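Membrane-bound lytic murein transglycosylase A (PDB 6QK4) probably cleaves the beta-1,4 linkage between N-acetylmuramic acid and N-acetylglucosamine in peptidoglycan, leaving a 1,6-anhydro ring on the muramic acid. Local coordinates at residues A[38-43]-A[269-274]; A[46-51]-A[80-85]; A[50-55]-A[66-71]; A[301-306]-A[318-323]. One frame throughout, in Å; residues are numbered along the deposited sequence.

Contact 1 (A[38-43]-A[269-274]); sequences DDSLIG and PERSIA
Asp39 and Arg271 form an end-on, two-nitrogen salt bridge that pins the loop before helix 44-55 to the region leading into strand 272-274, part of the 3D domain of the double-psi beta-barrel clan. Arg271 NH1 meets Asp39 OD2 at 2.9 Å, with an almost straight N-H...O angle of 175°, and Arg271 NH2 meets Asp39 OD1, also at 2.9 Å. Both carboxylate oxygens use their syn lone pairs, and the two planes lie nearly flush, 12° apart. Outside the pair, Leu302 of strand 298-307 joins in through its backbone: its N bonds Asp39 OD2 and its O takes Arg271 NH1. Arg301 NH1 makes a long, weak ion pair with Asp39 OD1.

Hydrogen bonds to the backbone complete the grip. Ile42 O lies near the guanidinium edge and accepts Arg271 NH2 at 2.9 Å from above its carbonyl plane; the bond from NE is weak. Within the loop, Leu41 N reaches Asp39 OD1 in an Asx turn, coming from above the carboxylate, while Ile42 N bonds Ser40 OG in an ST turn. The Asx turn holds the Asp39 carboxylate.

Beyond the polar bonds, Leu41 O lies over one face of the guanidinium. Arg271 bends at its second torsion (chi2 -71°), packing its chain along Gly43, the N-cap residue of helix 44-55. There Arg271 CG lies 3.7 Å from Gly43 O.

Contact 2 (A[46-51]-A[80-85]); sequences IALRQN and RTFFET
Thr81 O is gripped twice from within its own helix: Thr85 N bonds it at 2.9 Å in the regular helical pattern, and Thr85 OG1 at 2.7 Å, the two donors arriving from opposite faces of the carbonyl plane. This lies on the side of helix 76-86 remote from the contact itself, which is a purely apolar helix-to-helix packing against helix 44-55 and has no hydrogen bond across it. The CA atoms of Leu48 and Phe83, the nearest pair, are 10.3 Å apart, so the space is bridged by long side chains.

One leucine branch does the touching. Leu48 holds CG anti to its backbone N (chi1 173°), which sends its CD2 out to two phenylalanines. Phe82 comes from the opposite direction and receives it obliquely, Leu48 CD2 to Phe82 CE2 at 3.5 Å. Leu48 CD2 also touches Phe83. The two rings are themselves set edge against face: Phe82 CD2 sits 3.8 Å above the plane of Phe83, over its centre, while Phe82 turns its edge to that ring.

All three residues are buried. Ala68 of helix 62-68 packs on both Leu48 and Phe82, and Leu302 and Phe304 of strand 298-307 cover Phe83 and Leu48 respectively. Leu48 meets Phe83 at the far end of its ring, Leu48 CD2 lying 4.1 Å from Phe83 CZ.

Contact 3 (A[50-55]-A[66-71]); sequences QNCARL and AAAMRL
Cys52 overlaps the tip of Met69: the methyl CE lies 3.4 Å from Cys52 CB, tighter than a usual carbon-carbon contact, and 4.1 Å from Cys52 SG. Met69 reaches it by a folded chain. Its CG stands beside the backbone N (chi1 -64°), and bends at the second (-58°) and third (136°) torsions carry the thioether out from its own segment and lay Met69 CE against Cys52 CB. Met69 is exposed at the surface and also touches Arg49 along helix 44-55, whereas Cys52 is buried.

The second contact is made by Cys52 SG, which sits 4.3 Å from Ala68 CB. That sulfur is not a free thiol, since it is joined to Cys65 in a disulfide, so helix 44-55 and helix 62-68 are stapled covalently beside this packing. The link spans a short piece of chain, and the apolar contacts of Ala68 and Met69 extend it on the side of segment 66-71. No hydrogen bond crosses between the two segments.

Ala68 to Leu71 form a type I beta turn, in which Leu71 N bonds Ala68 O at 3.1 Å. Ala68 thus serves the turn with its carbonyl while its methyl group meets the cysteine sulfur, and the neighbouring Ala67 packs on Tyr86 of helix 76-86.

Contact 4 (A[301-306]-A[318-323]); sequences RLVFAQ and ADYFWG
Strands 298-307 and 317-324 are not bonded to each other here: their nearest CA atoms, Val303 and Tyr320, are 8.7 Å apart, and strand 272-274 pairs with both, parallel to the first and antiparallel to the second. Side chains make the contact across that intervening strand, with Tyr320 at its centre.

With chi1 at -173° the Tyr320 ring leaves on the side away from the backbone N; its far end reaches the other segment, and the side chain crosses Val303 and Arg301 at about a right angle. Val303 CG1 approaches the ring obliquely, 4.0 Å from Tyr320 CE1. Arg301 comes in at the hydroxyl end, near the ring plane, with CG 3.3 Å from Tyr320 OH; its chain bends at chi2, and Arg301 NE stays 3.6 Å from that oxygen without bonding it. The phenol is instead hydrogen-bonded to Glu270 OE1, and Arg301 NE makes a weak bond to Glu270 O, so one residue of the preceding loop serves both partners. On the far side Tyr320 presents its edge to Trp322, Tyr320 CE2 standing 3.6 Å above the indole, over its centre.

Ile273 of the intervening strand touches both Val303 and Tyr320, while Leu288 of strand 285-291 also packs on the tyrosine. The burial of Val303 and Tyr320 between strands is consistent with the core of a double-psi beta-barrel, the clan of the 3D domain.

In the fold
From the N terminus, the chain enters contact 1 at 38-43 and passes directly into helix 44-55, from which contacts 2 and 3 both start. Contact 3 closes first, at 66-71, just after the disulfide cysteine of helix 62-68, and so falls within the span of contact 2, which closes next, on helix 76-86. The two share Gln50 and Asn51 and join the three helices into one small bundle. More than 180 residues later the chain returns at 269-274, so contact 1 closes a long loop that encloses both. Contact 4 follows in series, beside strand 272-274. Gln306 bonds Asn51 and Ala47, tying strand 298-307 to the first helix.

Contact 1 (A[38-43]-A[269-274])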
loop_
_atom_site.group_PDB
_atom_site.type_symbol
_atom_site.label_atom_id
_atom_site.label_comp_id
_atom_site.label_asym_id
_atom_site.label_seq_id
_atom_site.Cartn_x
_atom_site.Cartn_y
_atom_site.Cartn_z
ATOM N N ASP A 38 -1.110 -22.809 -4.640
ATOM C CA ASP A 38 -0.660 -21.832 -5.625
ATOM C C ASP A 38 0.262 -20.755 -5.022
ATOM O O ASP A 38 1.061 -20.123 -5.751
ATOM C CB ASP A 38 -1.890 -21.204 -6.247
ATOM C CG ASP A 38 -2.680 -22.177 -7.079
ATOM O OD1 ASP A 38 -2.038 -22.868 -7.930
ATOM O OD2 ASP A 38 -3.939 -22.164 -6.921
ATOM N N ASP A 39 0.218 -20.577 -3.721
ATOM C CA ASP A 39 1.104 -19.617 -3.079
ATOM C C ASP A 39 2.461 -20.275 -2.802
ATOM O O ASP A 39 2.535 -21.326 -2.141
ATOM C CB ASP A 39 0.451 -19.132 -1.778
ATOM C CG ASP A 39 1.275 -17.997 -1.094
ATOM O OD1 ASP A 39 2.299 -17.550 -1.668
ATOM O OD2 ASP A 39 0.870 -17.567 -0.002
ATOM N N SER A 40 3.526 -19.673 -3.352
ATOM C CA SER A 40 4.874 -20.151 -3.079
ATOM C C SER A 40 5.208 -20.091 -1.613
ATOM O O SER A 40 6.084 -20.841 -1.145
ATOM C CB SER A 40 5.891 -19.288 -3.815
ATOM O OG SER A 40 5.898 -17.942 -3.290
ATOM N N LEU A 41 4.552 -19.174 -0.877
ATOM C CA LEU A 41 4.806 -18.817 0.535
ATOM C C LEU A 41 6.104 -18.042 0.719
ATOM O O LEU A 41 6.447 -17.726 1.858
ATOM C CB LEU A 41 4.818 -20.049 1.486
ATOM C CG LEU A 41 3.456 -20.743 1.597
ATOM C CD1 LEU A 41 3.601 -22.012 2.432
ATOM C CD2 LEU A 41 2.401 -19.799 2.234
ATOM N N ILE A 42 6.778 -17.644 -0.377
ATOM C CA ILE A 42 8.020 -16.877 -0.249
ATOM C C ILE A 42 7.716 -15.507 0.345
ATOM O O ILE A 42 6.855 -14.786 -0.160
ATOM C CB ILE A 42 8.722 -16.699 -1.591
ATOM C CG1 ILE A 42 9.184 -18.065 -2.150
ATOM C CG2 ILE A 42 9.931 -15.753 -1.384
ATOM C CD1 ILE A 42 9.500 -17.986 -3.595
ATOM N N GLY A 43 8.357 -15.206 1.469
ATOM C CA GLY A 43 8.062 -14.002 2.239
ATOM C C GLY A 43 7.093 -14.200 3.394
ATOM O O GLY A 43 7.054 -13.370 4.320
ATOM N N PRO A 269 6.011 -6.300 2.023
ATOM C CA PRO A 269 5.378 -6.231 0.694
ATOM C C PRO A 269 4.721 -7.547 0.308
ATOM O O PRO A 269 5.326 -8.606 0.417
ATOM C CB PRO A 269 6.549 -5.905 -0.244
ATOM C CG PRO A 269 7.522 -5.037 0.659
ATOM C CD PRO A 269 7.401 -5.799 2.038
ATOM N N GLU A 270 3.500 -7.466 -0.213
ATOM C CA GLU A 270 2.680 -8.626 -0.620
ATOM C C GLU A 270 2.459 -9.668 0.461
ATOM O O GLU A 270 2.039 -10.807 0.147
ATOM C CB GLU A 270 3.255 -9.271 -1.877
ATOM C CG GLU A 270 3.295 -8.245 -3.017
ATOM C CD GLU A 270 3.266 -8.948 -4.415
ATOM O OE1 GLU A 270 2.304 -9.720 -4.735
ATOM O OE2 GLU A 270 4.239 -8.698 -5.167
ATOM N N ARG A 271 2.634 -9.307 1.750
ATOM C CA ARG A 271 2.325 -10.243 2.815
ATOM C C ARG A 271 1.585 -9.565 3.949
ATOM O O ARG A 271 1.390 -10.207 4.990
ATOM C CB ARG A 271 3.585 -10.906 3.406
ATOM C CG ARG A 271 4.339 -11.849 2.411
ATOM C CD ARG A 271 3.484 -13.116 2.190
ATOM N NE ARG A 271 4.110 -13.900 1.126
ATOM C CZ ARG A 271 3.534 -14.973 0.590
ATOM N NH1 ARG A 271 2.355 -15.352 1.082
ATOM N NH2 ARG A 271 4.128 -15.627 -0.472
ATOM N N SER A 272 1.244 -8.270 3.815
ATOM C CA SER A 272 0.508 -7.536 4.833
ATOM C C SER A 272 -0.720 -6.951 4.197
ATOM O O SER A 272 -0.655 -6.479 3.051
ATOM C CB SER A 272 1.331 -6.356 5.403
ATOM O OG SER A 272 2.450 -6.789 6.148
ATOM N N ILE A 273 -1.850 -7.001 4.895
ATOM C CA ILE A 273 -3.050 -6.313 4.433
ATOM C C ILE A 273 -3.567 -5.376 5.534
ATOM O O ILE A 273 -3.373 -5.595 6.735
ATOM C CB ILE A 273 -4.179 -7.271 4.027
ATOM C CG1 ILE A 273 -4.502 -8.284 5.155
ATOM C CG2 ILE A 273 -3.863 -7.891 2.598
ATOM C CD1 ILE A 273 -5.826 -9.068 4.830
ATOM N N ALA A 274 -4.180 -4.273 5.085
ATOM C CA ALA A 274 -5.026 -3.477 5.946
ATOM C C ALA A 274 -6.461 -4.013 5.912
ATOM O O ALA A 274 -6.969 -4.416 4.841
ATOM C CB ALA A 274 -4.995 -2.009 5.486
#

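Contact 2 (A[46-51]-A[80-85])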
loop_
_atom_site.group_PDB
_atom_site.type_symbol
_atom_site.label_atom_id
_atom_site.label_comp_id
_atom_site.label_asym_id
_atom_site.label_seq_id
_atom_site.Cartn_x
_atom_site.Cartn_y
_atom_site.Cartn_z
ATOM N N ILE A 46 8.640 -13.999 6.939
ATOM C CA ILE A 46 9.084 -12.664 7.362
ATOM C C ILE A 46 7.939 -11.936 8.037
ATOM O O ILE A 46 8.077 -11.382 9.135
ATOM C CB ILE A 46 9.637 -11.872 6.158
ATOM C CG1 ILE A 46 10.968 -12.471 5.690
ATOM C CG2 ILE A 46 9.874 -10.409 6.498
ATOM C CD1 ILE A 46 11.486 -12.001 4.328
ATOM N N ALA A 47 6.776 -11.933 7.387
ATOM C CA ALA A 47 5.610 -11.254 7.964
ATOM C C ALA A 47 5.126 -11.982 9.203
ATOM O O ALA A 47 4.630 -11.345 10.139
ATOM C CB ALA A 47 4.476 -11.141 6.931
ATOM N N LEU A 48 5.301 -13.307 9.242
ATOM C CA LEU A 48 4.992 -14.073 10.441
ATOM C C LEU A 48 5.848 -13.659 11.650
ATOM O O LEU A 48 5.338 -13.541 12.767
ATOM C CB LEU A 48 5.159 -15.585 10.157
ATOM C CG LEU A 48 5.032 -16.507 11.403
ATOM C CD1 LEU A 48 3.612 -16.515 11.842
ATOM C CD2 LEU A 48 5.365 -17.920 10.961
ATOM N N ARG A 49 7.158 -13.477 11.472
ATOM C CA ARG A 49 7.966 -13.038 12.609
ATOM C C ARG A 49 7.576 -11.637 13.062
ATOM O O ARG A 49 7.556 -11.358 14.265
ATOM C CB ARG A 49 9.446 -13.101 12.225
ATOM C CG ARG A 49 9.972 -14.547 12.152
ATOM C CD ARG A 49 11.506 -14.571 12.157
ATOM N NE ARG A 49 12.064 -13.760 11.078
ATOM C CZ ARG A 49 12.210 -14.201 9.830
ATOM N NH1 ARG A 49 11.858 -15.430 9.548
ATOM N NH2 ARG A 49 12.724 -13.420 8.863
ATOM N N GLN A 50 7.230 -10.736 12.123
ATOM C CA GLN A 50 6.748 -9.423 12.585
ATOM C C GLN A 50 5.464 -9.589 13.379
ATOM O O GLN A 50 5.293 -8.964 14.413
ATOM C CB GLN A 50 6.515 -8.465 11.409
ATOM C CG GLN A 50 7.781 -8.113 10.667
ATOM C CD GLN A 50 8.723 -7.221 11.543
ATOM O OE1 GLN A 50 8.372 -6.777 12.650
ATOM N NE2 GLN A 50 9.895 -6.943 11.019
ATOM N N ASN A 51 4.550 -10.439 12.909
ATOM C CA ASN A 51 3.332 -10.721 13.669
ATOM C C ASN A 51 3.650 -11.202 15.090
ATOM O O ASN A 51 3.081 -10.714 16.065
ATOM C CB ASN A 51 2.533 -11.783 12.923
ATOM C CG ASN A 51 1.058 -11.544 12.959
ATOM O OD1 ASN A 51 0.579 -10.491 12.512
ATOM N ND2 ASN A 51 0.302 -12.561 13.398
ATOM N N ARG A 80 5.105 -24.391 4.899
ATOM C CA ARG A 80 3.762 -24.906 4.600
ATOM C C ARG A 80 3.342 -25.902 5.682
ATOM O O ARG A 80 2.215 -25.858 6.186
ATOM C CB ARG A 80 3.720 -25.578 3.219
ATOM C CG ARG A 80 2.316 -25.936 2.731
ATOM C CD ARG A 80 2.354 -26.443 1.309
ATOM N NE ARG A 80 2.835 -25.461 0.318
ATOM C CZ ARG A 80 2.089 -24.471 -0.203
ATOM N NH1 ARG A 80 0.808 -24.271 0.190
ATOM N NH2 ARG A 80 2.635 -23.659 -1.109
ATOM N N THR A 81 4.258 -26.795 6.058
ATOM C CA THR A 81 3.924 -27.768 7.111
ATOM C C THR A 81 3.593 -27.085 8.428
ATOM O O THR A 81 2.631 -27.447 9.142
ATOM C CB THR A 81 5.088 -28.731 7.253
ATOM O OG1 THR A 81 5.149 -29.430 6.027
ATOM C CG2 THR A 81 4.850 -29.686 8.424
ATOM N N PHE A 82 4.339 -26.036 8.749
ATOM C CA PHE A 82 4.044 -25.285 9.951
ATOM C C PHE A 82 2.626 -24.727 9.922
ATOM O O PHE A 82 1.922 -24.774 10.921
ATOM C CB PHE A 82 5.076 -24.145 10.097
ATOM C CG PHE A 82 4.675 -23.092 11.063
ATOM C CD1 PHE A 82 4.934 -23.275 12.386
ATOM C CD2 PHE A 82 4.085 -21.895 10.641
ATOM C CE1 PHE A 82 4.612 -22.346 13.352
ATOM C CE2 PHE A 82 3.738 -20.939 11.609
ATOM C CZ PHE A 82 4.017 -21.146 12.974
ATOM N N PHE A 83 2.250 -24.016 8.845
ATOM C CA PHE A 83 0.926 -23.394 8.859
ATOM C C PHE A 83 -0.174 -24.471 8.941
ATOM O O PHE A 83 -1.177 -24.291 9.635
ATOM C CB PHE A 83 0.758 -22.510 7.606
ATOM C CG PHE A 83 1.533 -21.246 7.680
ATOM C CD1 PHE A 83 1.162 -20.286 8.618
ATOM C CD2 PHE A 83 2.596 -20.984 6.838
ATOM C CE1 PHE A 83 1.854 -19.039 8.706
ATOM C CE2 PHE A 83 3.286 -19.745 6.914
ATOM C CZ PHE A 83 2.911 -18.804 7.850
ATOM N N GLU A 84 0.047 -25.611 8.274
ATOM C CA GLU A 84 -0.962 -26.678 8.232
ATOM C C GLU A 84 -1.085 -27.346 9.585
ATOM O O GLU A 84 -2.165 -27.806 9.958
ATOM C CB GLU A 84 -0.609 -27.703 7.140
ATOM C CG GLU A 84 -0.815 -27.161 5.695
ATOM C CD GLU A 84 -0.489 -28.185 4.681
ATOM O OE1 GLU A 84 -0.149 -29.329 5.122
ATOM O OE2 GLU A 84 -0.508 -27.917 3.477
ATOM N N THR A 85 -0.005 -27.334 10.374
ATOM C CA THR A 85 0.090 -28.000 11.663
ATOM C C THR A 85 -0.384 -27.115 12.810
ATOM O O THR A 85 -1.010 -27.613 13.754
ATOM C CB THR A 85 1.562 -28.419 11.920
ATOM O OG1 THR A 85 1.970 -29.394 10.957
ATOM C CG2 THR A 85 1.793 -28.973 13.329
#

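Contact 3 (A[50-55]-A[66-71])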
loop_
_atom_site.group_PDB
_atom_site.type_symbol
_atom_site.label_atom_id
_atom_site.label_comp_id
_atom_site.label_asym_id
_atom_site.label_seq_id
_atom_site.Cartn_x
_atom_site.Cartn_y
_atom_site.Cartn_z
ATOM N N GLN A 50 7.230 -10.736 12.123
ATOM C CA GLN A 50 6.748 -9.423 12.585
ATOM C C GLN A 50 5.464 -9.589 13.379
ATOM O O GLN A 50 5.293 -8.964 14.413
ATOM C CB GLN A 50 6.515 -8.465 11.409
ATOM C CG GLN A 50 7.781 -8.113 10.667
ATOM C CD GLN A 50 8.723 -7.221 11.543
ATOM O OE1 GLN A 50 8.372 -6.777 12.650
ATOM N NE2 GLN A 50 9.895 -6.943 11.019
ATOM N N ASN A 51 4.550 -10.439 12.909
ATOM C CA ASN A 51 3.332 -10.721 13.669
ATOM C C ASN A 51 3.650 -11.202 15.090
ATOM O O ASN A 51 3.081 -10.714 16.065
ATOM C CB ASN A 51 2.533 -11.783 12.923
ATOM C CG ASN A 51 1.058 -11.544 12.959
ATOM O OD1 ASN A 51 0.579 -10.491 12.512
ATOM N ND2 ASN A 51 0.302 -12.561 13.398
ATOM N N CYS A 52 4.553 -12.170 15.213
ATOM C CA CYS A 52 4.911 -12.729 16.521
ATOM C C CYS A 52 5.583 -11.729 17.434
ATOM O O CYS A 52 5.587 -11.925 18.667
ATOM C CB CYS A 52 5.825 -13.898 16.283
ATOM S SG CYS A 52 4.913 -15.400 15.835
ATOM N N ALA A 53 6.193 -10.677 16.868
ATOM C CA ALA A 53 6.750 -9.629 17.722
ATOM C C ALA A 53 5.668 -9.002 18.595
ATOM O O ALA A 53 5.980 -8.440 19.639
ATOM C CB ALA A 53 7.430 -8.512 16.923
ATOM N N ARG A 54 4.407 -9.034 18.159
ATOM C CA ARG A 54 3.304 -8.522 18.982
ATOM C C ARG A 54 2.445 -9.611 19.606
ATOM O O ARG A 54 1.728 -9.325 20.551
ATOM C CB ARG A 54 2.402 -7.599 18.164
ATOM C CG ARG A 54 3.103 -6.311 17.763
ATOM C CD ARG A 54 3.347 -5.466 19.029
ATOM N NE ARG A 54 3.976 -4.175 18.760
ATOM C CZ ARG A 54 5.296 -4.005 18.635
ATOM N NH1 ARG A 54 6.115 -5.043 18.795
ATOM N NH2 ARG A 54 5.803 -2.801 18.355
ATOM N N LEU A 55 2.477 -10.844 19.108
ATOM C CA LEU A 55 1.560 -11.867 19.583
ATOM C C LEU A 55 2.179 -12.961 20.428
ATOM O O LEU A 55 1.419 -13.743 21.035
ATOM C CB LEU A 55 0.869 -12.555 18.414
ATOM C CG LEU A 55 -0.146 -11.684 17.682
ATOM C CD1 LEU A 55 -0.582 -12.491 16.543
ATOM C CD2 LEU A 55 -1.344 -11.396 18.542
ATOM N N ALA A 66 6.679 -19.782 19.140
ATOM C CA ALA A 66 7.928 -20.492 19.436
ATOM C C ALA A 66 8.393 -21.336 18.240
ATOM O O ALA A 66 9.578 -21.313 17.877
ATOM C CB ALA A 66 7.771 -21.340 20.714
ATOM N N ALA A 67 7.480 -22.080 17.610
ATOM C CA ALA A 67 7.847 -22.879 16.445
ATOM C C ALA A 67 8.222 -21.989 15.282
ATOM O O ALA A 67 9.126 -22.316 14.506
ATOM C CB ALA A 67 6.698 -23.802 16.057
ATOM N N ALA A 68 7.538 -20.842 15.155
ATOM C CA ALA A 68 7.786 -19.989 13.996
ATOM C C ALA A 68 9.215 -19.463 14.008
ATOM O O ALA A 68 9.825 -19.291 12.941
ATOM C CB ALA A 68 6.777 -18.843 13.970
ATOM N N MET A 69 9.772 -19.228 15.192
ATOM C CA MET A 69 11.120 -18.696 15.271
ATOM C C MET A 69 12.150 -19.722 14.811
ATOM O O MET A 69 13.305 -19.352 14.563
ATOM C CB MET A 69 11.413 -18.229 16.713
ATOM C CG MET A 69 10.543 -17.083 17.173
ATOM S SD MET A 69 10.688 -15.607 16.118
ATOM C CE MET A 69 8.988 -15.141 15.965
ATOM N N ARG A 70 11.768 -20.986 14.663
ATOM C CA ARG A 70 12.708 -21.979 14.144
ATOM C C ARG A 70 12.713 -22.077 12.608
ATOM O O ARG A 70 13.505 -22.835 12.044
ATOM C CB ARG A 70 12.418 -23.345 14.805
ATOM C CG ARG A 70 12.099 -23.177 16.329
ATOM C CD ARG A 70 12.501 -24.362 17.221
ATOM N NE ARG A 70 12.252 -25.650 16.579
ATOM C CZ ARG A 70 11.139 -26.361 16.747
ATOM N NH1 ARG A 70 10.172 -25.896 17.531
ATOM N NH2 ARG A 70 10.989 -27.529 16.125
ATOM N N LEU A 71 11.846 -21.351 11.917
ATOM C CA LEU A 71 11.734 -21.480 10.461
ATOM C C LEU A 71 12.665 -20.513 9.757
ATOM O O LEU A 71 12.722 -19.343 10.136
ATOM C CB LEU A 71 10.314 -21.141 10.026
ATOM C CG LEU A 71 9.234 -22.018 10.655
ATOM C CD1 LEU A 71 7.910 -21.499 10.241
ATOM C CD2 LEU A 71 9.416 -23.513 10.236
#

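Contact 4 (A[301-306]-A[318-323])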
loop_
_atom_site.group_PDB
_atom_site.type_symbol
_atom_site.label_atom_id
_atom_site.label_comp_id
_atom_site.label_asym_id
_atom_site.label_seq_id
_atom_site.Cartn_x
_atom_site.Cartn_y
_atom_site.Cartn_z
ATOM N N ARG A 301 -2.683 -15.721 -1.885
ATOM C CA ARG A 301 -1.556 -15.216 -1.083
ATOM C C ARG A 301 -1.914 -15.325 0.398
ATOM O O ARG A 301 -2.986 -14.836 0.796
ATOM C CB ARG A 301 -1.270 -13.699 -1.333
ATOM C CG ARG A 301 -0.084 -13.265 -2.225
ATOM C CD ARG A 301 1.155 -13.477 -1.536
ATOM N NE ARG A 301 2.393 -12.919 -2.058
ATOM C CZ ARG A 301 3.311 -13.594 -2.740
ATOM N NH1 ARG A 301 3.058 -14.828 -3.187
ATOM N NH2 ARG A 301 4.463 -13.009 -3.029
ATOM N N LEU A 302 -1.040 -15.939 1.201
ATOM C CA LEU A 302 -1.153 -15.873 2.657
ATOM C C LEU A 302 -0.592 -14.535 3.101
ATOM O O LEU A 302 0.564 -14.216 2.817
ATOM C CB LEU A 302 -0.386 -17.015 3.320
ATOM C CG LEU A 302 -0.456 -17.010 4.870
ATOM C CD1 LEU A 302 -1.875 -17.186 5.443
ATOM C CD2 LEU A 302 0.470 -18.090 5.378
ATOM N N VAL A 303 -1.432 -13.746 3.765
ATOM C CA VAL A 303 -1.074 -12.414 4.229
ATOM C C VAL A 303 -1.435 -12.314 5.718
ATOM O O VAL A 303 -2.069 -13.208 6.328
ATOM C CB VAL A 303 -1.798 -11.321 3.418
ATOM C CG1 VAL A 303 -1.458 -11.483 1.885
ATOM C CG2 VAL A 303 -3.331 -11.459 3.555
ATOM N N PHE A 304 -1.037 -11.180 6.321
ATOM C CA PHE A 304 -1.323 -10.970 7.753
ATOM C C PHE A 304 -2.001 -9.630 7.928
ATOM O O PHE A 304 -1.590 -8.651 7.310
ATOM C CB PHE A 304 -0.031 -11.007 8.581
ATOM C CG PHE A 304 0.587 -12.382 8.642
ATOM C CD1 PHE A 304 1.382 -12.807 7.612
ATOM C CD2 PHE A 304 0.405 -13.189 9.784
ATOM C CE1 PHE A 304 1.954 -14.105 7.676
ATOM C CE2 PHE A 304 0.958 -14.480 9.868
ATOM C CZ PHE A 304 1.722 -14.920 8.762
ATOM N N ALA A 305 -3.069 -9.594 8.738
ATOM C CA ALA A 305 -3.774 -8.332 9.009
ATOM C C ALA A 305 -2.944 -7.471 9.951
ATOM O O ALA A 305 -2.871 -7.736 11.154
ATOM C CB ALA A 305 -5.153 -8.655 9.604
ATOM N N GLN A 306 -2.249 -6.461 9.393
ATOM C CA GLN A 306 -1.252 -5.733 10.149
ATOM C C GLN A 306 -1.465 -4.256 9.988
ATOM O O GLN A 306 -0.590 -3.483 10.417
ATOM C CB GLN A 306 0.185 -6.121 9.740
ATOM C CG GLN A 306 0.429 -7.676 9.999
ATOM C CD GLN A 306 1.848 -8.140 9.663
ATOM O OE1 GLN A 306 2.443 -7.725 8.645
ATOM N NE2 GLN A 306 2.322 -9.126 10.417
ATOM N N ALA A 318 -10.179 -5.936 2.007
ATOM C CA ALA A 318 -8.774 -5.780 2.354
ATOM C C ALA A 318 -8.127 -4.719 1.465
ATOM O O ALA A 318 -8.486 -4.574 0.272
ATOM C CB ALA A 318 -8.054 -7.124 2.228
ATOM N N ASP A 319 -7.113 -4.033 2.031
ATOM C CA ASP A 319 -6.161 -3.247 1.231
ATOM C C ASP A 319 -4.834 -4.020 1.172
ATOM O O ASP A 319 -4.204 -4.256 2.209
ATOM C CB ASP A 319 -5.936 -1.865 1.867
ATOM C CG ASP A 319 -5.972 -0.716 0.866
ATOM O OD1 ASP A 319 -6.221 -0.869 -0.340
ATOM O OD2 ASP A 319 -5.713 0.439 1.293
ATOM N N TYR A 320 -4.425 -4.441 -0.021
ATOM C CA TYR A 320 -3.223 -5.272 -0.184
ATOM C C TYR A 320 -1.978 -4.378 -0.268
ATOM O O TYR A 320 -1.910 -3.502 -1.148
ATOM C CB TYR A 320 -3.412 -6.068 -1.482
ATOM C CG TYR A 320 -2.412 -7.121 -1.823
ATOM C CD1 TYR A 320 -2.450 -8.359 -1.186
ATOM C CD2 TYR A 320 -1.466 -6.914 -2.767
ATOM C CE1 TYR A 320 -1.529 -9.348 -1.520
ATOM C CE2 TYR A 320 -0.569 -7.903 -3.161
ATOM C CZ TYR A 320 -0.601 -9.117 -2.517
ATOM O OH TYR A 320 0.309 -10.084 -2.872
ATOM N N PHE A 321 -1.002 -4.594 0.622
ATOM C CA PHE A 321 0.199 -3.752 0.605
ATOM C C PHE A 321 1.150 -4.257 -0.460
ATOM O O PHE A 321 1.755 -5.320 -0.302
ATOM C CB PHE A 321 0.869 -3.719 1.982
ATOM C CG PHE A 321 2.101 -2.888 2.010
ATOM C CD1 PHE A 321 2.032 -1.530 1.753
ATOM C CD2 PHE A 321 3.330 -3.455 2.298
ATOM C CE1 PHE A 321 3.193 -0.748 1.791
ATOM C CE2 PHE A 321 4.477 -2.712 2.347
ATOM C CZ PHE A 321 4.413 -1.317 2.129
ATOM N N TRP A 322 1.284 -3.489 -1.556
ATOM C CA TRP A 322 2.163 -3.877 -2.659
ATOM C C TRP A 322 3.635 -3.607 -2.403
ATOM O O TRP A 322 4.468 -4.248 -3.060
ATOM C CB TRP A 322 1.706 -3.172 -3.959
ATOM C CG TRP A 322 0.592 -3.865 -4.603
ATOM C CD1 TRP A 322 -0.743 -3.552 -4.511
ATOM C CD2 TRP A 322 0.672 -5.047 -5.404
ATOM N NE1 TRP A 322 -1.474 -4.422 -5.237
ATOM C CE2 TRP A 322 -0.645 -5.365 -5.793
ATOM C CE3 TRP A 322 1.725 -5.860 -5.834
ATOM C CZ2 TRP A 322 -0.946 -6.457 -6.613
ATOM C CZ3 TRP A 322 1.420 -6.957 -6.635
ATOM C CH2 TRP A 322 0.095 -7.229 -7.029
ATOM N N GLY A 323 4.012 -2.765 -1.410
ATOM C CA GLY A 323 5.425 -2.553 -1.231
ATOM C C GLY A 323 5.811 -1.085 -1.440
ATOM O O GLY A 323 4.951 -0.194 -1.352
#